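Local coordinates for chitinase (PDB 5GZT), which probably hydrolyses internal beta-1,4 linkages of chitin and chitodextrins as a family 18 glycoside hydrolase, cutting the polymer at random positions, at residues F201-W206 with V257-G262; N209-L214 with T223-K228; A250-Y255 with K272-G277. One frame throughout, in Å; residues are numbered along the deposited sequence.

Contact 1. Residues F201-W206 with V257-G262; sequences FNAYGW and VKTAKG
F201 presents one ring face to V257, whose CG2 methyl sits 3.8 Å from the centroid of the F201 ring and 18° off its normal. That is a CH-pi contact, displaced toward the rim, so the shortest approach is F201 CZ to V257 CG2, 3.6 Å. The F201 ring is placed there by its first torsion (chi1 52°), which sets CG between the backbone N and the carbonyl carbon. Two residues along, the CG2 methyl of T259 touches two partners: A203 CB at 3.7 Å from it, and the W206 indole, which receives it near the ring plane with CZ3 4.0 Å from T259 CG2. F201, A203, V257 and T259 here are all buried, W206 only in part. The one polar flaw is T259 OG1, covered yet with no hydrogen-bonding partner in the model.

Toward G205 and K261 the fit is looser and partly exposed. The bent aliphatic chain of K261 merely passes the carbonyl of G205, with CD 3.9 Å from G205 O.

The backbones stay well apart, with CA atoms of A203 and T259 7.2 Å from each other, consistent with two sheets packed face to face, as in a beta sandwich. Strand 197-203 is held in its own sheet by strands 184-191 and 239-243, while strand 251-261 pairs with strands 210-215 and 264-284; L186 and V184 also touch V257 and T259 respectively.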
ATOM      1  N   PHE B 201     -14.604  -6.949  23.450  1.00 67.07           N
ATOM      2  CA  PHE B 201     -15.245  -6.044  24.417  1.00 69.75           C
ATOM      3  C   PHE B 201     -15.819  -6.811  25.621  1.00 76.18           C
ATOM      4  O   PHE B 201     -16.260  -7.976  25.495  1.00 70.51           O
ATOM      5  CB  PHE B 201     -16.336  -5.185  23.744  1.00 60.52           C
ATOM      6  CG  PHE B 201     -17.371  -5.967  22.947  1.00 62.24           C
ATOM      7  CD1 PHE B 201     -17.087  -6.456  21.674  1.00 64.33           C
ATOM      8  CD2 PHE B 201     -18.664  -6.152  23.431  1.00 67.06           C
ATOM      9  CE1 PHE B 201     -18.056  -7.143  20.915  1.00 66.68           C
ATOM     10  CE2 PHE B 201     -19.631  -6.839  22.676  1.00 66.71           C
ATOM     11  CZ  PHE B 201     -19.327  -7.343  21.421  1.00 66.12           C
ATOM     12  N   ASN B 202     -15.759  -6.159  26.788  1.00 83.75           N
ATOM     13  CA  ASN B 202     -16.487  -6.587  28.006  1.00 83.07           C
ATOM     14  C   ASN B 202     -17.917  -6.025  27.957  1.00 85.29           C
ATOM     15  O   ASN B 202     -18.093  -4.799  27.926  1.00 76.68           O
ATOM     16  CB  ASN B 202     -15.773  -6.125  29.291  1.00 80.58           C
ATOM     17  CG  ASN B 202     -14.493  -6.924  29.583  1.00 83.53           C
ATOM     18  OD1 ASN B 202     -14.462  -8.169  29.498  1.00 86.52           O
ATOM     19  ND2 ASN B 202     -13.437  -6.212  29.969  1.00 82.30           N
ATOM     20  N   ALA B 203     -18.918  -6.921  27.909  1.00 91.68           N
ATOM     21  CA  ALA B 203     -20.349  -6.543  27.896  1.00 99.88           C
ATOM     22  C   ALA B 203     -21.009  -6.886  29.236  1.00106.47           C
ATOM     23  O   ALA B 203     -21.428  -8.026  29.469  1.00118.02           O
ATOM     24  CB  ALA B 203     -21.098  -7.210  26.740  1.00 96.31           C
ATOM     25  N   TYR B 204     -21.088  -5.886  30.111  1.00106.64           N
ATOM     26  CA  TYR B 204     -21.839  -5.999  31.354  1.00 95.77           C
ATOM     27  C   TYR B 204     -23.332  -6.048  30.994  1.00 95.60           C
ATOM     28  O   TYR B 204     -23.786  -5.408  30.023  1.00 85.77           O
ATOM     29  CB  TYR B 204     -21.518  -4.844  32.305  1.00 98.51           C
ATOM     30  CG  TYR B 204     -20.028  -4.630  32.571  1.00109.24           C
ATOM     31  CD1 TYR B 204     -19.178  -5.710  32.873  1.00106.60           C
ATOM     32  CD2 TYR B 204     -19.470  -3.345  32.524  1.00111.22           C
ATOM     33  CE1 TYR B 204     -17.829  -5.514  33.115  1.00104.68           C
ATOM     34  CE2 TYR B 204     -18.125  -3.144  32.762  1.00111.73           C
ATOM     35  CZ  TYR B 204     -17.311  -4.228  33.058  1.00109.18           C
ATOM     36  OH  TYR B 204     -15.979  -4.029  33.303  1.00114.05           O
ATOM     37  N   GLY B 205     -24.078  -6.848  31.757  1.00 92.47           N
ATOM     38  CA  GLY B 205     -25.481  -7.125  31.454  1.00 92.94           C
ATOM     39  C   GLY B 205     -25.651  -7.912  30.171  1.00 84.59           C
ATOM     40  O   GLY B 205     -26.544  -7.614  29.357  1.00 79.34           O
ATOM     41  N   TRP B 206     -24.785  -8.910  29.982  1.00 83.23           N
ATOM     42  CA  TRP B 206     -24.860  -9.754  28.804  1.00 88.43           C
ATOM     43  C   TRP B 206     -26.247 -10.388  28.791  1.00 89.39           C
ATOM     44  O   TRP B 206     -26.547 -11.209  29.658  1.00 81.27           O
ATOM     45  CB  TRP B 206     -23.762 -10.850  28.792  1.00 88.70           C
ATOM     46  CG  TRP B 206     -23.847 -11.734  27.551  1.00 85.90           C
ATOM     47  CD1 TRP B 206     -24.026 -13.096  27.505  1.00 81.26           C
ATOM     48  CD2 TRP B 206     -23.815 -11.288  26.190  1.00 85.49           C
ATOM     49  NE1 TRP B 206     -24.095 -13.519  26.198  1.00 80.49           N
ATOM     50  CE2 TRP B 206     -23.955 -12.433  25.374  1.00 85.98           C
ATOM     51  CE3 TRP B 206     -23.662 -10.032  25.579  1.00 84.09           C
ATOM     52  CZ2 TRP B 206     -23.951 -12.358  23.976  1.00 88.93           C
ATOM     53  CZ3 TRP B 206     -23.663  -9.957  24.193  1.00 86.03           C
ATOM     54  CH2 TRP B 206     -23.805 -11.116  23.403  1.00 81.25           C
ATOM     55  N   VAL B 257     -20.465  -0.766  18.460  1.00 67.13           N
ATOM     56  CA  VAL B 257     -21.019  -1.871  19.217  1.00 79.79           C
ATOM     57  C   VAL B 257     -22.010  -1.342  20.296  1.00 78.70           C
ATOM     58  O   VAL B 257     -21.839  -0.241  20.849  1.00 73.42           O
ATOM     59  CB  VAL B 257     -19.871  -2.764  19.800  1.00 79.88           C
ATOM     60  CG1 VAL B 257     -19.013  -2.009  20.812  1.00 77.72           C
ATOM     61  CG2 VAL B 257     -20.402  -4.073  20.379  1.00 71.20           C
ATOM     62  N   LYS B 258     -23.057  -2.132  20.540  1.00 76.61           N
ATOM     63  CA  LYS B 258     -23.984  -1.953  21.667  1.00 72.87           C
ATOM     64  C   LYS B 258     -24.725  -3.278  21.950  1.00 80.68           C
ATOM     65  O   LYS B 258     -25.000  -4.075  21.012  1.00 63.70           O
ATOM     66  CB  LYS B 258     -25.004  -0.859  21.365  1.00 67.63           C
ATOM     67  CG  LYS B 258     -25.526  -0.975  19.954  1.00 72.89           C
ATOM     68  CD  LYS B 258     -26.835  -0.256  19.696  1.00 81.31           C
ATOM     69  CE  LYS B 258     -27.705  -1.078  18.756  1.00 77.79           C
ATOM     70  NZ  LYS B 258     -28.709  -0.227  18.076  1.00 84.60           N
ATOM     71  N   THR B 259     -25.013  -3.477  23.248  1.00 94.36           N
ATOM     72  CA  THR B 259     -25.867  -4.553  23.798  1.00 97.69           C
ATOM     73  C   THR B 259     -27.291  -4.043  24.153  1.00104.20           C
ATOM     74  O   THR B 259     -27.575  -2.840  24.102  1.00 76.47           O
ATOM     75  CB  THR B 259     -25.230  -5.168  25.088  1.00100.15           C
ATOM     76  OG1 THR B 259     -24.794  -4.131  25.996  1.00 88.99           O
ATOM     77  CG2 THR B 259     -24.042  -6.061  24.735  1.00101.66           C
ATOM     78  N   ALA B 260     -28.186  -4.964  24.514  1.00116.88           N
ATOM     79  CA  ALA B 260     -29.478  -4.585  25.125  1.00117.11           C
ATOM     80  C   ALA B 260     -29.998  -5.673  26.063  1.00125.19           C
ATOM     81  O   ALA B 260     -29.341  -6.699  26.250  1.00134.89           O
ATOM     82  CB  ALA B 260     -30.512  -4.261  24.049  1.00104.31           C
ATOM     83  N   LYS B 261     -31.145  -5.400  26.692  1.00125.42           N
ATOM     84  CA  LYS B 261     -32.032  -6.427  27.271  1.00106.48           C
ATOM     85  C   LYS B 261     -33.473  -6.014  26.975  1.00110.98           C
ATOM     86  O   LYS B 261     -34.020  -5.165  27.688  1.00100.19           O
ATOM     87  CB  LYS B 261     -31.853  -6.589  28.787  1.00 98.20           C
ATOM     88  CG  LYS B 261     -30.427  -6.781  29.270  1.00 97.26           C
ATOM     89  CD  LYS B 261     -29.842  -5.575  29.993  1.00 97.93           C
ATOM     90  CE  LYS B 261     -29.609  -5.842  31.472  1.00 91.04           C
ATOM     91  NZ  LYS B 261     -30.765  -6.464  32.147  1.00 90.43           N
ATOM     92  N   GLY B 262     -34.063  -6.582  25.915  1.00109.05           N
ATOM     93  CA  GLY B 262     -35.425  -6.242  25.454  1.00111.50           C
ATOM     94  C   GLY B 262     -35.928  -4.865  25.868  1.00118.76           C
ATOM     95  O   GLY B 262     -36.505  -4.727  26.940  1.00124.86           O
TER

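Contact 2. Residues N209-L214 with T223-K228; sequences NATIVL and TYTYEK
L214 lays its CD1 methyl against the ring of Y224, 3.9 Å from Y224 CE2. The two side chains cross at about a right angle, and the methyl meets the ring obliquely. In L214, CG stands anti to the carbonyl carbon (chi1 -65°), which turns the branch back toward the tyrosine although the CB bond itself does not point at that strand. F242 adds a second ring against Y224, inclined to it. On the same side of the sheet I212 faces Y224 directly, and their main chains are joined in both directions: I212 N donates to Y224 O and Y224 N to I212 O, each at 2.6 Å. The first of these is the straighter, 171° at the hydrogen.

Strands 210-215 and 221-225 thus form a beta hairpin, antiparallel with 163° between the segment axes. I212 and Y224 are the hydrogen-bonded pair, flanked by the non-hydrogen-bonded pairs T211 with T225 and V213 with T223. These flanking side chains occupy the other face: T225 CG2 rests 3.8 Å from T211 CB, and V213 CG2 lies 3.6 Å from T223 OG1.

Pairing persists where the second strand turns into a short, weakly bonded helix, since Y226 N still donates to A210 O (2.8 Å). T225 is the N-cap: OG1, set between the backbone N and the carbonyl carbon, accepts from K228 N at 3.0 Å. Beyond it the carboxylate of E227 bends back over N209, with OE2 3.2 Å from N209 CB. The amide oxygen of N209 is taken up by the neighbouring strand 251-261, where OD1 accepts from A260 N.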
ATOM      1  N   ASN B 209     -27.456 -10.757  23.445  1.00 74.87           N
ATOM      2  CA  ASN B 209     -27.697  -9.950  22.258  1.00 74.75           C
ATOM      3  C   ASN B 209     -26.718  -8.782  22.221  1.00 79.58           C
ATOM      4  O   ASN B 209     -26.232  -8.278  23.274  1.00 76.07           O
ATOM      5  CB  ASN B 209     -29.136  -9.427  22.168  1.00 69.28           C
ATOM      6  CG  ASN B 209     -29.299  -8.065  22.824  1.00 73.33           C
ATOM      7  OD1 ASN B 209     -28.949  -7.878  23.994  1.00 83.03           O
ATOM      8  ND2 ASN B 209     -29.797  -7.099  22.067  1.00 75.50           N
ATOM      9  N   ALA B 210     -26.449  -8.372  20.986  1.00 79.05           N
ATOM     10  CA  ALA B 210     -25.613  -7.216  20.669  1.00 74.45           C
ATOM     11  C   ALA B 210     -25.601  -7.029  19.169  1.00 70.77           C
ATOM     12  O   ALA B 210     -25.861  -7.974  18.378  1.00 65.28           O
ATOM     13  CB  ALA B 210     -24.189  -7.367  21.195  1.00 78.88           C
ATOM     14  N   THR B 211     -25.295  -5.793  18.798  1.00 79.06           N
ATOM     15  CA  THR B 211     -25.372  -5.342  17.410  1.00 82.83           C
ATOM     16  C   THR B 211     -24.088  -4.493  17.055  1.00 75.16           C
ATOM     17  O   THR B 211     -23.683  -3.537  17.783  1.00 60.91           O
ATOM     18  CB  THR B 211     -26.786  -4.708  17.119  1.00 89.61           C
ATOM     19  OG1 THR B 211     -26.681  -3.569  16.255  1.00 90.81           O
ATOM     20  CG2 THR B 211     -27.544  -4.312  18.431  1.00 87.66           C
ATOM     21  N   ILE B 212     -23.407  -4.915  15.983  1.00 70.27           N
ATOM     22  CA  ILE B 212     -22.135  -4.301  15.552  1.00 63.15           C
ATOM     23  C   ILE B 212     -22.333  -3.802  14.149  1.00 59.21           C
ATOM     24  O   ILE B 212     -22.808  -4.585  13.297  1.00 52.07           O
ATOM     25  CB  ILE B 212     -20.973  -5.312  15.567  1.00 64.89           C
ATOM     26  CG1 ILE B 212     -20.601  -5.659  17.011  1.00 61.26           C
ATOM     27  CG2 ILE B 212     -19.733  -4.745  14.863  1.00 66.33           C
ATOM     28  CD1 ILE B 212     -19.790  -6.919  17.142  1.00 60.62           C
ATOM     29  N   VAL B 213     -21.996  -2.525  13.914  1.00 54.81           N
ATOM     30  CA  VAL B 213     -21.982  -1.984  12.541  1.00 64.52           C
ATOM     31  C   VAL B 213     -20.526  -1.649  12.127  1.00 61.77           C
ATOM     32  O   VAL B 213     -19.793  -0.989  12.875  1.00 54.76           O
ATOM     33  CB  VAL B 213     -22.961  -0.783  12.289  1.00 75.98           C
ATOM     34  CG1 VAL B 213     -22.375   0.582  12.671  1.00 76.60           C
ATOM     35  CG2 VAL B 213     -23.386  -0.723  10.810  1.00 76.98           C
ATOM     36  N   LEU B 214     -20.122  -2.134  10.952  1.00 55.86           N
ATOM     37  CA  LEU B 214     -18.759  -1.947  10.422  1.00 57.31           C
ATOM     38  C   LEU B 214     -18.877  -1.019   9.262  1.00 54.73           C
ATOM     39  O   LEU B 214     -19.786  -1.183   8.432  1.00 63.71           O
ATOM     40  CB  LEU B 214     -18.166  -3.282   9.935  1.00 53.37           C
ATOM     41  CG  LEU B 214     -17.940  -4.344  11.008  1.00 50.91           C
ATOM     42  CD1 LEU B 214     -17.124  -5.533  10.494  1.00 57.37           C
ATOM     43  CD2 LEU B 214     -17.289  -3.728  12.223  1.00 49.21           C
ATOM     44  N   THR B 223     -23.808  -4.664   9.071  1.00 75.22           N
ATOM     45  CA  THR B 223     -24.339  -4.911  10.426  1.00 68.13           C
ATOM     46  C   THR B 223     -24.295  -6.391  10.798  1.00 61.70           C
ATOM     47  O   THR B 223     -24.495  -7.287   9.945  1.00 55.86           O
ATOM     48  CB  THR B 223     -25.768  -4.338  10.641  1.00 68.65           C
ATOM     49  OG1 THR B 223     -25.919  -3.078   9.985  1.00 61.74           O
ATOM     50  CG2 THR B 223     -26.018  -4.136  12.131  1.00 69.21           C
ATOM     51  N   TYR B 224     -23.964  -6.618  12.064  1.00 55.02           N
ATOM     52  CA  TYR B 224     -23.867  -7.936  12.628  1.00 65.00           C
ATOM     53  C   TYR B 224     -24.578  -7.959  14.001  1.00 69.37           C
ATOM     54  O   TYR B 224     -24.384  -7.047  14.822  1.00 67.08           O
ATOM     55  CB  TYR B 224     -22.387  -8.366  12.730  1.00 71.26           C
ATOM     56  CG  TYR B 224     -21.702  -8.528  11.366  1.00 76.47           C
ATOM     57  CD1 TYR B 224     -21.884  -9.687  10.576  1.00 76.10           C
ATOM     58  CD2 TYR B 224     -20.889  -7.513  10.855  1.00 71.28           C
ATOM     59  CE1 TYR B 224     -21.275  -9.816   9.328  1.00 70.13           C
ATOM     60  CE2 TYR B 224     -20.265  -7.652   9.634  1.00 70.34           C
ATOM     61  CZ  TYR B 224     -20.461  -8.787   8.865  1.00 75.12           C
ATOM     62  OH  TYR B 224     -19.823  -8.868   7.653  1.00 74.44           O
ATOM     63  N   THR B 225     -25.402  -8.992  14.228  1.00 64.19           N
ATOM     64  CA  THR B 225     -26.142  -9.161  15.501  1.00 78.74           C
ATOM     65  C   THR B 225     -25.903 -10.537  16.106  1.00 80.37           C
ATOM     66  O   THR B 225     -25.734 -11.504  15.351  1.00 75.95           O
ATOM     67  CB  THR B 225     -27.667  -8.987  15.297  1.00 78.07           C
ATOM     68  OG1 THR B 225     -28.152  -9.915  14.291  1.00 76.12           O
ATOM     69  CG2 THR B 225     -27.991  -7.516  14.910  1.00 72.93           C
ATOM     70  N   TYR B 226     -25.915 -10.646  17.443  1.00 84.15           N
ATOM     71  CA  TYR B 226     -25.936 -11.989  18.083  1.00 91.80           C
ATOM     72  C   TYR B 226     -27.120 -12.853  17.594  1.00 97.88           C
ATOM     73  O   TYR B 226     -27.013 -14.078  17.542  1.00 93.40           O
ATOM     74  CB  TYR B 226     -25.970 -11.918  19.611  1.00 91.25           C
ATOM     75  CG  TYR B 226     -25.475 -13.197  20.286  1.00 92.34           C
ATOM     76  CD1 TYR B 226     -26.320 -14.301  20.485  1.00 96.39           C
ATOM     77  CD2 TYR B 226     -24.164 -13.305  20.734  1.00 93.74           C
ATOM     78  CE1 TYR B 226     -25.861 -15.472  21.103  1.00 97.95           C
ATOM     79  CE2 TYR B 226     -23.696 -14.470  21.349  1.00101.87           C
ATOM     80  CZ  TYR B 226     -24.542 -15.548  21.538  1.00 99.84           C
ATOM     81  OH  TYR B 226     -24.059 -16.680  22.151  1.00 94.38           O
ATOM     82  N   GLU B 227     -28.225 -12.201  17.221  1.00105.37           N
ATOM     83  CA  GLU B 227     -29.412 -12.879  16.670  1.00113.33           C
ATOM     84  C   GLU B 227     -29.113 -13.617  15.346  1.00103.02           C
ATOM     85  O   GLU B 227     -29.146 -14.854  15.306  1.00 92.84           O
ATOM     86  CB  GLU B 227     -30.598 -11.889  16.517  1.00125.79           C
ATOM     87  CG  GLU B 227     -31.362 -11.554  17.816  1.00128.72           C
ATOM     88  CD  GLU B 227     -30.519 -10.904  18.926  1.00126.10           C
ATOM     89  OE1 GLU B 227     -29.504 -10.207  18.643  1.00115.85           O
ATOM     90  OE2 GLU B 227     -30.887 -11.094  20.106  1.00115.75           O
ATOM     91  N   LYS B 228     -28.808 -12.870  14.281  1.00100.36           N
ATOM     92  CA  LYS B 228     -28.474 -13.497  12.976  1.00100.78           C
ATOM     93  C   LYS B 228     -27.105 -14.201  12.933  1.00 98.68           C
ATOM     94  O   LYS B 228     -26.938 -15.165  12.167  1.00 97.44           O
ATOM     95  CB  LYS B 228     -28.553 -12.481  11.810  1.00 97.20           C
ATOM     96  CG  LYS B 228     -29.773 -12.607  10.891  1.00 93.75           C
ATOM     97  CD  LYS B 228     -30.516 -11.291  10.766  1.00 89.81           C
ATOM     98  CE  LYS B 228     -31.233 -10.983  12.070  1.00 89.75           C
ATOM     99  NZ  LYS B 228     -31.639  -9.561  12.150  1.00 94.05           N
TER

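Contact 3. Residues A250-Y255 with K272-G277; sequences AGTWLY and KAFVQG. With FMT (formic acid), chain G.
G251 pairs with V275 at the end of the strand pairing while keeping a positive phi (125°), a conformation in which a CB would be jammed against the carbonyl oxygen of A250. The pair is bonded both ways; V275 N to G251 O, 2.9 Å, is the shorter link, and the return bond from G251 N to V275 O is 3.2 Å. Two residues on, W253 and A273 repeat the pattern, as in an antiparallel hairpin.

On the W253 face, the indole crosses V275 obliquely, with CD1 only 3.3 Å from V275 CG2; its NE1 is held by A249 O. On the opposite face, T252 lies alongside F274, placing OG1 at the ring edge, 3.3 Å from F274 CE1, while that hydroxyl bonds to D477. L254 and K272 run side by side, L254 CD2 a tight 3.5 Å from K272 CG.

The extended K272 chain carries NZ to the Y450 hydroxyl, its stronger partner, and, by a weak bond of 3.0 Å, to O1 of a bound formic acid. Were K272 an alanine, the acid would probably lose one of its two lysine partners, Y450 this bond, and L254 CD2 its methylene neighbour. F274 CZ is 3.6 Å from O2 of the acid, and K526 supplies a second ammonium. Two lysines here imply that this ligand, probably from the crystallisation liquor, is likely held as its carboxylate.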
ATOM      1  N   ALA B 250      -8.110  -3.881   2.994  1.00 40.16           N
ATOM      2  CA  ALA B 250      -7.066  -3.317   3.818  1.00 34.76           C
ATOM      3  C   ALA B 250      -7.370  -1.871   4.146  1.00 34.68           C
ATOM      4  O   ALA B 250      -7.961  -1.145   3.311  1.00 37.43           O
ATOM      5  CB  ALA B 250      -5.715  -3.421   3.106  1.00 39.37           C
ATOM      6  N   GLY B 251      -6.952  -1.465   5.351  1.00 30.94           N
ATOM      7  CA  GLY B 251      -6.937  -0.068   5.766  1.00 34.83           C
ATOM      8  C   GLY B 251      -7.722   0.149   7.059  1.00 38.79           C
ATOM      9  O   GLY B 251      -7.763  -0.734   7.929  1.00 39.00           O
ATOM     10  N   THR B 252      -8.341   1.322   7.186  1.00 36.64           N
ATOM     11  CA  THR B 252      -8.991   1.694   8.451  1.00 40.19           C
ATOM     12  C   THR B 252     -10.516   1.388   8.431  1.00 39.37           C
ATOM     13  O   THR B 252     -11.215   1.856   7.546  1.00 36.55           O
ATOM     14  CB  THR B 252      -8.776   3.140   8.803  1.00 37.02           C
ATOM     15  OG1 THR B 252      -7.383   3.388   8.945  1.00 35.71           O
ATOM     16  CG2 THR B 252      -9.449   3.437  10.153  1.00 36.93           C
ATOM     17  N   TRP B 253     -10.967   0.525   9.349  1.00 43.04           N
ATOM     18  CA  TRP B 253     -12.414   0.215   9.543  1.00 45.15           C
ATOM     19  C   TRP B 253     -12.949   0.982  10.740  1.00 40.49           C
ATOM     20  O   TRP B 253     -12.269   1.161  11.728  1.00 41.43           O
ATOM     21  CB  TRP B 253     -12.678  -1.280   9.736  1.00 46.62           C
ATOM     22  CG  TRP B 253     -12.507  -2.005   8.471  1.00 43.21           C
ATOM     23  CD1 TRP B 253     -11.333  -2.158   7.803  1.00 40.94           C
ATOM     24  CD2 TRP B 253     -13.513  -2.653   7.675  1.00 41.64           C
ATOM     25  NE1 TRP B 253     -11.537  -2.885   6.661  1.00 41.92           N
ATOM     26  CE2 TRP B 253     -12.860  -3.203   6.551  1.00 41.76           C
ATOM     27  CE3 TRP B 253     -14.876  -2.902   7.841  1.00 41.28           C
ATOM     28  CZ2 TRP B 253     -13.533  -3.925   5.556  1.00 47.58           C
ATOM     29  CZ3 TRP B 253     -15.563  -3.614   6.836  1.00 43.96           C
ATOM     30  CH2 TRP B 253     -14.888  -4.113   5.712  1.00 49.52           C
ATOM     31  N   LEU B 254     -14.176   1.466  10.613  1.00 49.41           N
ATOM     32  CA  LEU B 254     -14.879   2.106  11.736  1.00 49.60           C
ATOM     33  C   LEU B 254     -15.923   1.116  12.235  1.00 47.91           C
ATOM     34  O   LEU B 254     -16.614   0.463  11.440  1.00 52.30           O
ATOM     35  CB  LEU B 254     -15.490   3.434  11.288  1.00 52.71           C
ATOM     36  CG  LEU B 254     -14.506   4.479  10.708  1.00 49.44           C
ATOM     37  CD1 LEU B 254     -15.270   5.664  10.126  1.00 50.56           C
ATOM     38  CD2 LEU B 254     -13.516   4.972  11.753  1.00 49.42           C
ATOM     39  N   TYR B 255     -15.997   0.943  13.544  1.00 54.72           N
ATOM     40  CA  TYR B 255     -17.032   0.065  14.100  1.00 59.87           C
ATOM     41  C   TYR B 255     -17.847   0.731  15.235  1.00 63.09           C
ATOM     42  O   TYR B 255     -17.347   1.608  15.943  1.00 54.38           O
ATOM     43  CB  TYR B 255     -16.435  -1.277  14.557  1.00 56.27           C
ATOM     44  CG  TYR B 255     -15.533  -1.171  15.759  1.00 55.11           C
ATOM     45  CD1 TYR B 255     -14.221  -0.744  15.626  1.00 57.88           C
ATOM     46  CD2 TYR B 255     -15.989  -1.482  17.029  1.00 52.20           C
ATOM     47  CE1 TYR B 255     -13.386  -0.623  16.728  1.00 54.64           C
ATOM     48  CE2 TYR B 255     -15.158  -1.370  18.138  1.00 55.83           C
ATOM     49  CZ  TYR B 255     -13.859  -0.945  17.988  1.00 55.90           C
ATOM     50  OH  TYR B 255     -13.031  -0.814  19.082  1.00 53.18           O
ATOM     51  N   LYS B 272     -12.048   2.699  15.807  1.00 49.92           N
ATOM     52  CA  LYS B 272     -11.336   2.360  14.546  1.00 51.99           C
ATOM     53  C   LYS B 272     -10.564   1.078  14.744  1.00 45.62           C
ATOM     54  O   LYS B 272      -9.904   0.940  15.765  1.00 46.72           O
ATOM     55  CB  LYS B 272     -10.266   3.387  14.225  1.00 52.92           C
ATOM     56  CG  LYS B 272     -10.721   4.738  13.773  1.00 50.40           C
ATOM     57  CD  LYS B 272      -9.580   5.726  14.018  1.00 51.23           C
ATOM     58  CE  LYS B 272      -9.987   7.137  13.619  1.00 48.57           C
ATOM     59  NZ  LYS B 272      -8.839   8.081  13.557  1.00 47.62           N
ATOM     60  N   ALA B 273     -10.637   0.174  13.772  1.00 43.14           N
ATOM     61  CA  ALA B 273      -9.739  -0.982  13.672  1.00 46.69           C
ATOM     62  C   ALA B 273      -8.958  -0.926  12.366  1.00 45.68           C
ATOM     63  O   ALA B 273      -9.387  -0.287  11.402  1.00 44.79           O
ATOM     64  CB  ALA B 273     -10.514  -2.275  13.676  1.00 45.10           C
ATOM     65  N   PHE B 274      -7.866  -1.664  12.319  1.00 42.04           N
ATOM     66  CA  PHE B 274      -6.968  -1.612  11.150  1.00 40.20           C
ATOM     67  C   PHE B 274      -6.793  -3.003  10.598  1.00 37.52           C
ATOM     68  O   PHE B 274      -6.405  -3.912  11.326  1.00 50.32           O
ATOM     69  CB  PHE B 274      -5.665  -1.037  11.604  1.00 40.09           C
ATOM     70  CG  PHE B 274      -5.796   0.320  12.221  1.00 38.29           C
ATOM     71  CD1 PHE B 274      -5.993   1.428  11.426  1.00 35.94           C
ATOM     72  CD2 PHE B 274      -5.791   0.485  13.602  1.00 42.66           C
ATOM     73  CE1 PHE B 274      -6.125   2.693  11.968  1.00 37.24           C
ATOM     74  CE2 PHE B 274      -5.956   1.765  14.166  1.00 42.41           C
ATOM     75  CZ  PHE B 274      -6.119   2.869  13.333  1.00 38.03           C
ATOM     76  N   VAL B 275      -7.131  -3.168   9.327  1.00 37.32           N
ATOM     77  CA  VAL B 275      -7.048  -4.459   8.639  1.00 33.88           C
ATOM     78  C   VAL B 275      -5.683  -4.488   7.897  1.00 38.07           C
ATOM     79  O   VAL B 275      -5.331  -3.524   7.198  1.00 30.84           O
ATOM     80  CB  VAL B 275      -8.281  -4.651   7.733  1.00 36.95           C
ATOM     81  CG1 VAL B 275      -8.159  -5.852   6.830  1.00 36.89           C
ATOM     82  CG2 VAL B 275      -9.527  -4.825   8.619  1.00 45.35           C
ATOM     83  N   GLN B 276      -4.902  -5.551   8.127  1.00 34.95           N
ATOM     84  CA  GLN B 276      -3.588  -5.713   7.501  1.00 38.35           C
ATOM     85  C   GLN B 276      -3.720  -5.653   5.956  1.00 32.89           C
ATOM     86  O   GLN B 276      -4.801  -5.753   5.399  1.00 33.06           O
ATOM     87  CB  GLN B 276      -2.958  -7.055   7.909  1.00 31.50           C
ATOM     88  CG  GLN B 276      -2.505  -7.162   9.348  1.00 31.03           C
ATOM     89  CD  GLN B 276      -1.928  -8.561   9.652  1.00 31.44           C
ATOM     90  OE1 GLN B 276      -1.576  -9.321   8.741  1.00 27.11           O
ATOM     91  NE2 GLN B 276      -1.825  -8.901  10.933  1.00 31.88           N
ATOM     92  N   GLY B 277      -2.588  -5.527   5.276  1.00 33.88           N
ATOM     93  CA  GLY B 277      -2.551  -5.635   3.821  1.00 26.69           C
ATOM     94  C   GLY B 277      -2.471  -4.329   3.038  1.00 24.09           C
ATOM     95  O   GLY B 277      -2.617  -4.321   1.814  1.00 26.78           O
TER
HETATM   96  C   FMT G4005      -6.450   6.389  15.012  1.00 61.39           C
HETATM   97  O1  FMT G4005      -6.378   7.610  15.246  1.00 56.89           O
HETATM   98  O2  FMT G4005      -6.142   5.427  15.908  1.00 49.89           O

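How the contacts relate
Strand 251-261 connects all three contacts. Its far end forms contact 1, its near end contact 3, with centres about 23 Å apart, and its middle pairs with the hairpin of contact 2. Contacts 1 and 2, about 11 Å between centres, are joined by T211 N to K258 O at 2.8 Å and by the edge-to-face rings of W206 and Y226. Contact 2 meets contact 3, about 18 Å away, where L214 CD2 packs 3.5 Å from Y255 CB. Contact 3 alone touches the formic acid, and its strand 264-284 runs on to pair with strands 303-312 and 619-623 of the family 18 barrel. The sodium ion belongs to another region, held by E44, T50, F52 and S72.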